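Local coordinates for protein PAN2-PAN3 deadenylation complex catalytic subunit pan2 (PDB 4CZW) that probably shortens the poly(A) tails of messenger RNA as the catalytic exonuclease subunit of the PAN2-PAN3 deadenylation complex, at residues A[444-448]-A[553-558]. Numbering follows the deposited sequence.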
# COMPACT_ATOMS: atom_id res chain seq x y z
N ILE A 444 -2.75 -20.40 -14.52
CA ILE A 444 -1.55 -19.90 -13.86
C ILE A 444 -1.07 -20.83 -12.74
O ILE A 444 -1.87 -21.40 -11.99
CB ILE A 444 -1.78 -18.48 -13.29
CG1 ILE A 444 -0.51 -17.94 -12.62
CG2 ILE A 444 -2.96 -18.47 -12.32
CD1 ILE A 444 -0.66 -16.54 -12.07
N ASP A 445 0.25 -21.00 -12.64
CA ASP A 445 0.87 -21.73 -11.55
C ASP A 445 2.27 -21.18 -11.28
O ASP A 445 2.92 -20.67 -12.19
CB ASP A 445 0.95 -23.23 -11.87
CG ASP A 445 1.48 -24.04 -10.71
OD1 ASP A 445 1.10 -23.76 -9.55
OD2 ASP A 445 2.30 -24.96 -10.95
N THR A 446 2.72 -21.27 -10.03
CA THR A 446 4.02 -20.72 -9.65
C THR A 446 4.89 -21.73 -8.92
O THR A 446 4.43 -22.80 -8.53
CB THR A 446 3.86 -19.47 -8.75
OG1 THR A 446 3.25 -19.85 -7.51
CG2 THR A 446 2.99 -18.42 -9.44
N GLU A 447 6.16 -21.38 -8.74
CA GLU A 447 7.10 -22.20 -7.98
C GLU A 447 7.74 -21.38 -6.86
O GLU A 447 8.03 -20.20 -7.04
CB GLU A 447 8.18 -22.78 -8.90
CG GLU A 447 7.64 -23.59 -10.07
CD GLU A 447 6.94 -24.87 -9.64
OE1 GLU A 447 7.17 -25.32 -8.50
OE2 GLU A 447 6.17 -25.42 -10.45
N PHE A 448 7.96 -22.01 -5.71
CA PHE A 448 8.46 -21.30 -4.54
C PHE A 448 9.91 -21.64 -4.22
O PHE A 448 10.43 -22.67 -4.63
CB PHE A 448 7.60 -21.61 -3.31
CG PHE A 448 6.16 -21.17 -3.42
CD1 PHE A 448 5.77 -20.28 -4.41
CD2 PHE A 448 5.21 -21.64 -2.53
CE1 PHE A 448 4.45 -19.88 -4.51
CE2 PHE A 448 3.89 -21.24 -2.62
CZ PHE A 448 3.51 -20.36 -3.61
N GLN A 553 -2.75 -20.14 -2.17
CA GLN A 553 -1.37 -20.17 -1.70
C GLN A 553 -0.47 -19.40 -2.66
O GLN A 553 0.46 -18.71 -2.23
CB GLN A 553 -0.88 -21.61 -1.56
CG GLN A 553 0.48 -21.74 -0.90
CD GLN A 553 0.89 -23.19 -0.70
OE1 GLN A 553 0.22 -24.11 -1.17
NE2 GLN A 553 2.00 -23.40 0.01
N ASP A 554 -0.75 -19.51 -3.95
CA ASP A 554 -0.00 -18.79 -4.97
C ASP A 554 -0.16 -17.29 -4.81
O ASP A 554 0.82 -16.56 -4.68
CB ASP A 554 -0.45 -19.21 -6.37
CG ASP A 554 -0.16 -20.67 -6.67
OD1 ASP A 554 -0.98 -21.53 -6.31
OD2 ASP A 554 0.90 -20.95 -7.28
N PHE A 555 -1.41 -16.83 -4.79
CA PHE A 555 -1.73 -15.41 -4.68
C PHE A 555 -1.13 -14.77 -3.42
O PHE A 555 -0.75 -13.60 -3.43
CB PHE A 555 -3.25 -15.20 -4.68
CG PHE A 555 -3.89 -15.51 -6.00
CD1 PHE A 555 -3.17 -15.40 -7.18
CD2 PHE A 555 -5.22 -15.91 -6.07
CE1 PHE A 555 -3.77 -15.68 -8.40
CE2 PHE A 555 -5.81 -16.19 -7.28
CZ PHE A 555 -5.09 -16.07 -8.45
N ARG A 556 -1.06 -15.55 -2.35
CA ARG A 556 -0.50 -15.06 -1.09
C ARG A 556 0.99 -14.75 -1.22
O ARG A 556 1.46 -13.71 -0.75
CB ARG A 556 -0.73 -16.08 0.03
CG ARG A 556 0.14 -15.86 1.25
CD ARG A 556 -0.38 -16.63 2.44
NE ARG A 556 -1.61 -16.06 2.97
CZ ARG A 556 -1.65 -15.11 3.90
NH1 ARG A 556 -0.52 -14.64 4.42
NH2 ARG A 556 -2.81 -14.64 4.33
N VAL A 557 1.73 -15.65 -1.85
CA VAL A 557 3.17 -15.47 -2.04
C VAL A 557 3.44 -14.48 -3.16
O VAL A 557 4.41 -13.72 -3.11
CB VAL A 557 3.86 -16.82 -2.33
CG1 VAL A 557 5.37 -16.63 -2.45
CG2 VAL A 557 3.54 -17.81 -1.23
N ILE A 558 2.57 -14.47 -4.17
CA ILE A 558 2.61 -13.46 -5.22
C ILE A 558 2.32 -12.08 -4.60
O ILE A 558 2.77 -11.05 -5.11
CB ILE A 558 1.60 -13.77 -6.35
CG1 ILE A 558 2.02 -15.04 -7.10
CG2 ILE A 558 1.49 -12.62 -7.34
CD1 ILE A 558 1.06 -15.44 -8.20
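Thr446 and Asp554 make the polar link between strand 444-448 and helix 553-558: the hydroxyl OG1 of Thr446 donates to OD2 of Asp554 at 2.6 Å. It meets this oxygen on the anti side of the carboxylate, 18° out of its plane. With chi1 at 65°, OG1 lies between the backbone N and carbonyl carbon of Thr446, near enough to its own amide for both to address one acceptor. The second bond, Thr446 N to Asp554 OD2, is weak and bent at 3.3 Å. One firm and one weak bond therefore converge on OD2. That same OD2 lies 3.6 Å from OD1 of Asp445, the two carboxylate planes turned 67° apart. Such a gathering of acids fits the active site of a DEDD exonuclease, built on an RNase H-like fold with strand 441-451 inside its mixed sheet: Asp445 and Glu447 on the strand, Asp554 on the helix and Asp607 on helix 604-623 are, by similarity, ligands of the catalytic divalent cations. Beside this cluster, Phe448 lays one ring face against Val557, whose CG2 comes within 3.5 Å of CZ. Gln553 borders the ring at its edge, in plane, with CG 3.9 Å from Phe448 CE2. The methyl CG2 of Thr446 packs on Ile558 CD1 at 3.8 Å, and Ile444 CD1 reaches that same Ile558 methyl more loosely. Ile474 of the adjoining antiparallel strand 471-481 touches Thr446, Phe448, Val557 and Ile558, while Leu536 of helix 529-541 borders both Ile444 and Ile558. On the helix, Arg556 forms a salt bridge with Glu42, tying it to the ubiquitin-protease-like domain.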